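Long-range contacts in putative alpha/beta hydrolase (Desulfitobacterium hafniense, PDB 4RPC), which is a putative hydrolase of the alpha/beta hydrolase family, probably a serine-nucleophile enzyme, whose natural substrate has not been established: residues A[72-77]-A[103-108]; A[142-147]-A[167-172]; A[206-211]-A[232-237]. All coordinates share one frame; numbering follows the deposited sequence.

Contact 1 (A[72-77]-A[103-108]); sequences ETAGKL and VEMAIR
Two helices of the alpha/beta-hydrolase fold, 70-83 and 97-108, meet here, with Ala74 of the first set against Glu104 and Met105 of the second. The axes of their short segments approach to 9.0 Å and cross at -65°, so contact is confined to about one turn on each side. At the crossing the Ala74 methyl is in tight van der Waals contact with the Glu104 chain, CB to CG 3.3 Å, and lies 3.7 Å from CG of Met105. The Glu104 chain bends at chi2 (69°) just beyond this touching CG, and its carboxylate finds its partner elsewhere, OE1 being hydrogen-bonded to Tyr192 OH.

Met105, present as selenomethionine, runs at about a right angle to the Leu77 side chain. Its SE sits 3.4 Å from Leu77 CD2 and 3.7 Å from Leu77 CG, while the bend at chi3 (84°) turns CE aside, so that SE makes the closer approach to the leucine. Both side chains also rest on strand 23-27, Leu77 on Ile27 and Met105 on Leu25, which puts the two helices on one face of the central sheet. Helix 97-108 begins within a GxSxG pattern consistent with the nucleophile elbow of this family, and the contact joins that helix to helix 70-83 over the sheet.

Toward the outer end of the crossing, the Arg108 guanidinium lays one face on Gly75, whose CA stands 3.7 Å above the plane, over its centre. A water links the helices here: it donates to Ala74 O at 3.2 Å and accepts from Arg108 NE at 2.6 Å. The Arg108 side chain is poorly ordered, which limits the weight these contacts can bear, but its NH2 also forms a salt bridge with Glu110.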
# COMPACT_ATOMS: atom_id res chain seq x y z
N GLU A 72 9.44 11.68 0.89
CA GLU A 72 9.77 12.04 2.26
C GLU A 72 9.29 10.95 3.26
O GLU A 72 10.01 10.56 4.17
CB GLU A 72 9.22 13.41 2.57
CG GLU A 72 9.85 14.02 3.80
CD GLU A 72 9.61 15.53 3.88
OE1 GLU A 72 9.90 16.22 2.86
OE2 GLU A 72 9.12 15.99 4.94
N THR A 73 8.13 10.37 3.01
CA THR A 73 7.64 9.27 3.83
C THR A 73 8.59 8.05 3.75
O THR A 73 9.03 7.50 4.79
CB THR A 73 6.18 8.97 3.41
OG1 THR A 73 5.37 10.05 3.87
CG2 THR A 73 5.67 7.66 3.97
N ALA A 74 9.01 7.71 2.54
CA ALA A 74 9.98 6.61 2.35
C ALA A 74 11.29 6.92 3.08
O ALA A 74 11.77 6.08 3.85
CB ALA A 74 10.23 6.35 0.87
N GLY A 75 11.81 8.14 2.91
CA GLY A 75 13.03 8.56 3.62
C GLY A 75 12.89 8.44 5.13
O GLY A 75 13.68 7.79 5.82
N LYS A 76 11.83 9.01 5.68
CA LYS A 76 11.61 8.86 7.14
C LYS A 76 11.51 7.41 7.63
O LYS A 76 12.00 7.06 8.70
CB LYS A 76 10.43 9.72 7.53
CG LYS A 76 10.86 11.20 7.50
CD LYS A 76 9.67 12.11 7.50
CE LYS A 76 8.86 11.92 8.78
NZ LYS A 76 7.44 12.23 8.45
N LEU A 77 10.90 6.56 6.82
CA LEU A 77 10.73 5.16 7.17
C LEU A 77 12.07 4.43 7.17
O LEU A 77 12.32 3.54 8.00
CB LEU A 77 9.81 4.50 6.12
CG LEU A 77 9.18 3.17 6.36
CD1 LEU A 77 8.73 3.05 7.80
CD2 LEU A 77 8.00 3.00 5.39
N VAL A 103 7.92 0.88 -3.29
CA VAL A 103 8.76 1.00 -4.45
C VAL A 103 9.82 2.03 -4.20
O VAL A 103 10.99 1.82 -4.45
CB VAL A 103 7.94 1.34 -5.71
CG1 VAL A 103 8.84 1.62 -6.90
CG2 VAL A 103 7.03 0.20 -6.05
N GLU A 104 9.41 3.16 -3.67
CA GLU A 104 10.36 4.23 -3.36
C GLU A 104 11.44 3.77 -2.39
O GLU A 104 12.62 4.19 -2.48
CB GLU A 104 9.64 5.42 -2.77
CG GLU A 104 10.49 6.60 -2.40
CD GLU A 104 11.08 7.30 -3.57
OE1 GLU A 104 10.57 7.15 -4.71
OE2 GLU A 104 12.07 8.01 -3.34
N MSE A 105 11.06 2.96 -1.43
CA MSE A 105 12.09 2.38 -0.54
C MSE A 105 13.06 1.49 -1.29
O MSE A 105 14.23 1.50 -0.99
CB MSE A 105 11.43 1.66 0.62
CG MSE A 105 11.05 2.78 1.60
SE MSE A 105 10.15 1.87 3.04
CE MSE A 105 11.89 1.45 3.90
N ALA A 106 12.59 0.76 -2.31
CA ALA A 106 13.47 -0.12 -3.09
C ALA A 106 14.44 0.64 -3.95
O ALA A 106 15.50 0.14 -4.26
CB ALA A 106 12.66 -1.09 -3.96
N ILE A 107 14.07 1.84 -4.34
CA ILE A 107 14.87 2.69 -5.21
C ILE A 107 15.92 3.50 -4.44
O ILE A 107 17.02 3.68 -4.93
CB ILE A 107 13.94 3.67 -5.94
CG1 ILE A 107 13.07 2.94 -6.93
CG2 ILE A 107 14.74 4.83 -6.54
CD1 ILE A 107 12.04 3.87 -7.55
N ARG A 108 15.56 4.05 -3.28
CA ARG A 108 16.50 4.86 -2.51
C ARG A 108 17.77 4.09 -2.16
O ARG A 108 18.88 4.62 -2.24
CB ARG A 108 15.86 5.31 -1.22
CG ARG A 108 14.86 6.44 -1.36
CD ARG A 108 14.20 6.69 0.00
NE ARG A 108 15.07 6.39 1.16
CZ ARG A 108 15.97 7.21 1.71
NH1 ARG A 108 16.16 8.44 1.21
NH2 ARG A 108 16.69 6.81 2.75
O HOH W 1 14.29 4.52 2.75

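Contact 2 (A[142-147]-A[167-172]); sequences LNLLAG and EVLQPL
A first torsion of -169° sets CG of Gln170 anti to the backbone N, and with the chain extended beyond it (chi2 -174°) the side chain reaches across to the C-terminal end of helix 130-145. There it runs alongside the carbonyl of Leu144, CG lying 3.3 Å from Leu144 O. The amide NE2 comes to 3.2 Å from that same oxygen, yet the angle is too poor for a hydrogen bond. NE2 is also 3.6 Å from Leu145 O, so the amide end lies beside two successive carbonyls. Leu144 O has a proper donor in the turn that ends its own helix, Gly147 N at 2.7 Å, one of the bonds of a Schellman motif in which Gly147 takes a positive phi (73°).

Beneath the glutamine the contact is apolar. Leu144 and Leu169 cross obliquely, with the methyl CD1 of Leu144 against Leu169 CB at 3.6 Å and Leu169 CD1 at 4.1 Å. Shortening Gln170 to an alanine here would probably uncover the Leu144 and Leu145 carbonyls and open a gap beside the helix end.

Helices 130-145 and 165-169 belong to the helical insertion between strands 112-119 and 204-210, the position of the cap or lid in many alpha/beta hydrolases, and Leu169 lies near the putative Ser-His-Glu triad.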
# COMPACT_ATOMS: atom_id res chain seq x y z
N LEU A 142 -14.53 9.05 2.70
CA LEU A 142 -15.22 9.41 3.92
C LEU A 142 -16.71 9.02 3.82
O LEU A 142 -17.32 8.52 4.78
CB LEU A 142 -15.07 10.92 4.23
CG LEU A 142 -13.65 11.22 4.66
CD1 LEU A 142 -13.41 12.69 4.60
CD2 LEU A 142 -13.32 10.65 6.05
N ASN A 143 -17.29 9.25 2.65
CA ASN A 143 -18.65 8.80 2.38
C ASN A 143 -18.86 7.32 2.65
O ASN A 143 -19.95 6.92 3.05
CB ASN A 143 -19.09 9.15 0.97
CG ASN A 143 -19.69 10.52 0.88
OD1 ASN A 143 -20.35 10.97 1.78
ND2 ASN A 143 -19.45 11.20 -0.21
N LEU A 144 -17.84 6.50 2.47
CA LEU A 144 -17.99 5.07 2.76
C LEU A 144 -18.37 4.85 4.21
O LEU A 144 -19.07 3.90 4.52
CB LEU A 144 -16.71 4.31 2.45
CG LEU A 144 -16.29 4.30 0.99
CD1 LEU A 144 -14.92 3.63 0.83
CD2 LEU A 144 -17.33 3.57 0.16
N LEU A 145 -17.91 5.74 5.09
CA LEU A 145 -18.18 5.65 6.52
C LEU A 145 -19.62 5.95 6.83
O LEU A 145 -20.10 5.57 7.85
CB LEU A 145 -17.27 6.62 7.34
CG LEU A 145 -15.76 6.35 7.23
CD1 LEU A 145 -14.94 7.55 7.71
CD2 LEU A 145 -15.32 5.06 7.96
N ALA A 146 -20.28 6.66 5.95
CA ALA A 146 -21.72 6.74 5.99
C ALA A 146 -22.42 5.58 5.28
O ALA A 146 -23.64 5.56 5.21
CB ALA A 146 -22.16 8.05 5.36
N GLY A 147 -21.67 4.63 4.73
CA GLY A 147 -22.27 3.54 3.95
C GLY A 147 -22.76 3.99 2.59
O GLY A 147 -23.56 3.32 1.96
N GLU A 167 -19.23 -2.78 1.63
CA GLU A 167 -18.93 -3.97 2.43
C GLU A 167 -17.43 -4.23 2.41
O GLU A 167 -16.86 -4.57 3.42
CB GLU A 167 -19.73 -5.18 1.96
CG GLU A 167 -19.00 -6.04 0.95
CD GLU A 167 -19.58 -7.44 0.84
OE1 GLU A 167 -20.71 -7.59 0.31
OE2 GLU A 167 -18.89 -8.39 1.28
N VAL A 168 -16.77 -4.02 1.28
CA VAL A 168 -15.33 -4.30 1.17
C VAL A 168 -14.37 -3.24 1.75
O VAL A 168 -13.39 -3.60 2.38
CB VAL A 168 -14.93 -4.51 -0.30
CG1 VAL A 168 -13.43 -4.72 -0.43
CG2 VAL A 168 -15.63 -5.73 -0.89
N LEU A 169 -14.64 -1.97 1.51
CA LEU A 169 -13.71 -0.90 1.84
C LEU A 169 -14.00 -0.25 3.17
O LEU A 169 -13.11 0.22 3.86
CB LEU A 169 -13.75 0.20 0.72
CG LEU A 169 -13.14 -0.18 -0.63
CD1 LEU A 169 -13.23 0.89 -1.69
CD2 LEU A 169 -11.69 -0.63 -0.49
N GLN A 170 -15.26 -0.18 3.54
CA GLN A 170 -15.62 0.52 4.75
C GLN A 170 -14.87 -0.03 5.95
O GLN A 170 -14.45 0.75 6.80
CB GLN A 170 -17.14 0.46 4.96
CG GLN A 170 -17.62 1.37 6.06
CD GLN A 170 -19.11 1.21 6.37
OE1 GLN A 170 -19.77 0.30 5.94
NE2 GLN A 170 -19.61 2.10 7.13
N PRO A 171 -14.66 -1.36 6.04
CA PRO A 171 -13.89 -1.81 7.18
C PRO A 171 -12.41 -1.37 7.21
O PRO A 171 -11.78 -1.54 8.26
CB PRO A 171 -13.89 -3.36 7.06
CG PRO A 171 -14.90 -3.72 6.04
CD PRO A 171 -15.28 -2.48 5.28
N LEU A 172 -11.85 -0.93 6.06
CA LEU A 172 -10.47 -0.52 6.01
C LEU A 172 -10.26 0.96 6.26
O LEU A 172 -9.15 1.38 6.50
CB LEU A 172 -9.83 -0.82 4.65
CG LEU A 172 -9.72 -2.31 4.34
CD1 LEU A 172 -9.27 -2.52 2.90
CD2 LEU A 172 -8.75 -2.95 5.32

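Contact 3 (A[206-211]-A[232-237]); sequences SVLIGG and DIYEFP
Tyr234 turns the edge of its ring to Ser206, while Phe236, two residues on, turns a ring edge to Leu208. For the tyrosine, CE2 lies 3.6 Å from Ser206 CB, which sits in the ring plane. CG of Tyr234 is anti to its carbonyl carbon (chi1 -62°), and from there the ring carries OH to a water at 2.7 Å. That water lies in the ring plane too, and donates to Ser206 OG at 2.8 Å and to Asp232 OD2 at 2.8 Å, so three polar side chains share it.

Leu208 serves both rings. It lies side by side with Phe236, pointing the same way, with Leu208 CB 3.9 Å from Phe236 CE2. It crosses Tyr234 at a slant, Leu208 CD2 lying 4.1 Å from Tyr234 CD2. Helix 249-259 covers this face of the sheet, Ile252 and Leu255 touching Leu208.

The backbones behind these side chains are neighbouring parallel strands, 17° apart in direction, joined through helix 220-226 as a beta-alpha-beta unit at one edge of the sheet. Val207 and Ile209 each bond through N and O to the 232-236 strand, and the ladder runs on to Gly211 N, which donates to Phe236 O at 2.7 Å and 172°.

On the other face, Ile209 CD1 meets Ile233 CG2 at 3.9 Å, the two chains slanting across each other. At the C-terminal end of strand 204-210, Gly210 N donates to Glu213 OE1, the carboxylate that is probably the acid of a Ser-His-Glu triad, as is usual just after this strand.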
# COMPACT_ATOMS: atom_id res chain seq x y z
N SER A 206 6.58 -8.75 -7.09
CA SER A 206 5.36 -9.48 -7.30
C SER A 206 4.20 -8.47 -7.20
O SER A 206 4.10 -7.68 -6.23
CB SER A 206 5.26 -10.55 -6.23
OG SER A 206 6.52 -11.23 -6.11
N VAL A 207 3.31 -8.51 -8.19
CA VAL A 207 2.11 -7.69 -8.25
C VAL A 207 0.82 -8.50 -7.99
O VAL A 207 0.52 -9.49 -8.72
CB VAL A 207 2.00 -7.09 -9.65
CG1 VAL A 207 1.04 -5.89 -9.67
CG2 VAL A 207 3.37 -6.67 -10.14
N LEU A 208 0.06 -8.09 -6.98
CA LEU A 208 -1.26 -8.66 -6.75
C LEU A 208 -2.30 -7.78 -7.47
O LEU A 208 -2.32 -6.55 -7.34
CB LEU A 208 -1.57 -8.79 -5.27
CG LEU A 208 -0.43 -9.07 -4.31
CD1 LEU A 208 -0.91 -9.87 -3.11
CD2 LEU A 208 0.82 -9.69 -4.87
N ILE A 209 -3.13 -8.44 -8.26
CA ILE A 209 -4.15 -7.80 -9.07
C ILE A 209 -5.50 -8.49 -8.81
O ILE A 209 -5.60 -9.70 -8.89
CB ILE A 209 -3.79 -7.95 -10.58
CG1 ILE A 209 -2.44 -7.28 -10.91
CG2 ILE A 209 -4.92 -7.37 -11.44
CD1 ILE A 209 -1.91 -7.55 -12.30
N GLY A 210 -6.52 -7.70 -8.48
CA GLY A 210 -7.89 -8.17 -8.42
C GLY A 210 -8.46 -8.20 -9.83
O GLY A 210 -8.41 -7.20 -10.54
N GLY A 211 -9.03 -9.33 -10.21
CA GLY A 211 -9.61 -9.49 -11.54
C GLY A 211 -10.74 -8.54 -11.91
O GLY A 211 -11.03 -8.37 -13.06
N ASP A 232 6.63 -11.37 -11.15
CA ASP A 232 5.64 -12.39 -10.85
C ASP A 232 4.28 -11.73 -10.63
O ASP A 232 4.15 -10.79 -9.81
CB ASP A 232 6.06 -13.19 -9.60
CG ASP A 232 7.41 -13.92 -9.80
OD1 ASP A 232 7.65 -14.52 -10.86
OD2 ASP A 232 8.27 -13.88 -8.89
N ILE A 233 3.28 -12.20 -11.35
CA ILE A 233 1.91 -11.67 -11.23
C ILE A 233 0.98 -12.65 -10.56
O ILE A 233 0.88 -13.79 -10.96
CB ILE A 233 1.22 -11.37 -12.60
CG1 ILE A 233 1.88 -10.20 -13.36
CG2 ILE A 233 -0.27 -11.05 -12.36
CD1 ILE A 233 3.26 -10.50 -13.88
N TYR A 234 0.22 -12.15 -9.59
CA TYR A 234 -0.74 -12.96 -8.85
C TYR A 234 -2.13 -12.36 -9.08
O TYR A 234 -2.39 -11.26 -8.65
CB TYR A 234 -0.36 -13.00 -7.38
CG TYR A 234 0.99 -13.64 -7.18
CD1 TYR A 234 1.10 -15.04 -7.13
CD2 TYR A 234 2.17 -12.88 -7.08
CE1 TYR A 234 2.33 -15.64 -6.93
CE2 TYR A 234 3.38 -13.49 -6.90
CZ TYR A 234 3.44 -14.87 -6.83
OH TYR A 234 4.63 -15.48 -6.65
N GLU A 235 -3.00 -13.11 -9.77
CA GLU A 235 -4.32 -12.67 -10.18
C GLU A 235 -5.31 -13.23 -9.15
O GLU A 235 -5.22 -14.39 -8.81
CB GLU A 235 -4.64 -13.21 -11.58
CG GLU A 235 -3.42 -13.41 -12.49
CD GLU A 235 -3.63 -13.03 -13.97
OE1 GLU A 235 -4.50 -13.63 -14.68
OE2 GLU A 235 -2.90 -12.12 -14.43
N PHE A 236 -6.25 -12.44 -8.65
CA PHE A 236 -7.29 -12.96 -7.75
C PHE A 236 -8.62 -12.68 -8.40
O PHE A 236 -8.95 -11.49 -8.64
CB PHE A 236 -7.18 -12.31 -6.37
CG PHE A 236 -5.90 -12.63 -5.67
CD1 PHE A 236 -5.79 -13.77 -4.90
CD2 PHE A 236 -4.79 -11.80 -5.79
CE1 PHE A 236 -4.59 -14.10 -4.24
CE2 PHE A 236 -3.59 -12.10 -5.14
CZ PHE A 236 -3.49 -13.26 -4.37
N PRO A 237 -9.36 -13.74 -8.79
CA PRO A 237 -10.54 -13.53 -9.63
C PRO A 237 -11.68 -12.97 -8.81
O PRO A 237 -11.74 -13.21 -7.58
CB PRO A 237 -10.90 -14.94 -10.11
CG PRO A 237 -10.34 -15.87 -9.06
CD PRO A 237 -9.23 -15.14 -8.33
O HOH W 2 6.88 -14.03 -6.50

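Overall arrangement
Along the chain the contacts follow in series, contact 1 closing before contact 2 opens and contact 2 before contact 3, with no touching between them. Contacts 1 and 3 belong to the sheet-and-helix body: contact 1 packs two helices over one face, and contact 3 pairs the edge strand with its neighbour. Their centres are 24 Å apart and their nearest atoms about 8 Å. Contact 2 lies in the helical insertion, on the other side of the chain's centre from contact 1, with centres 29 Å apart; its centre is 23 Å from that of contact 3. The putative triad residues all come from the body; the insertion, through Leu169, comes near them without touching.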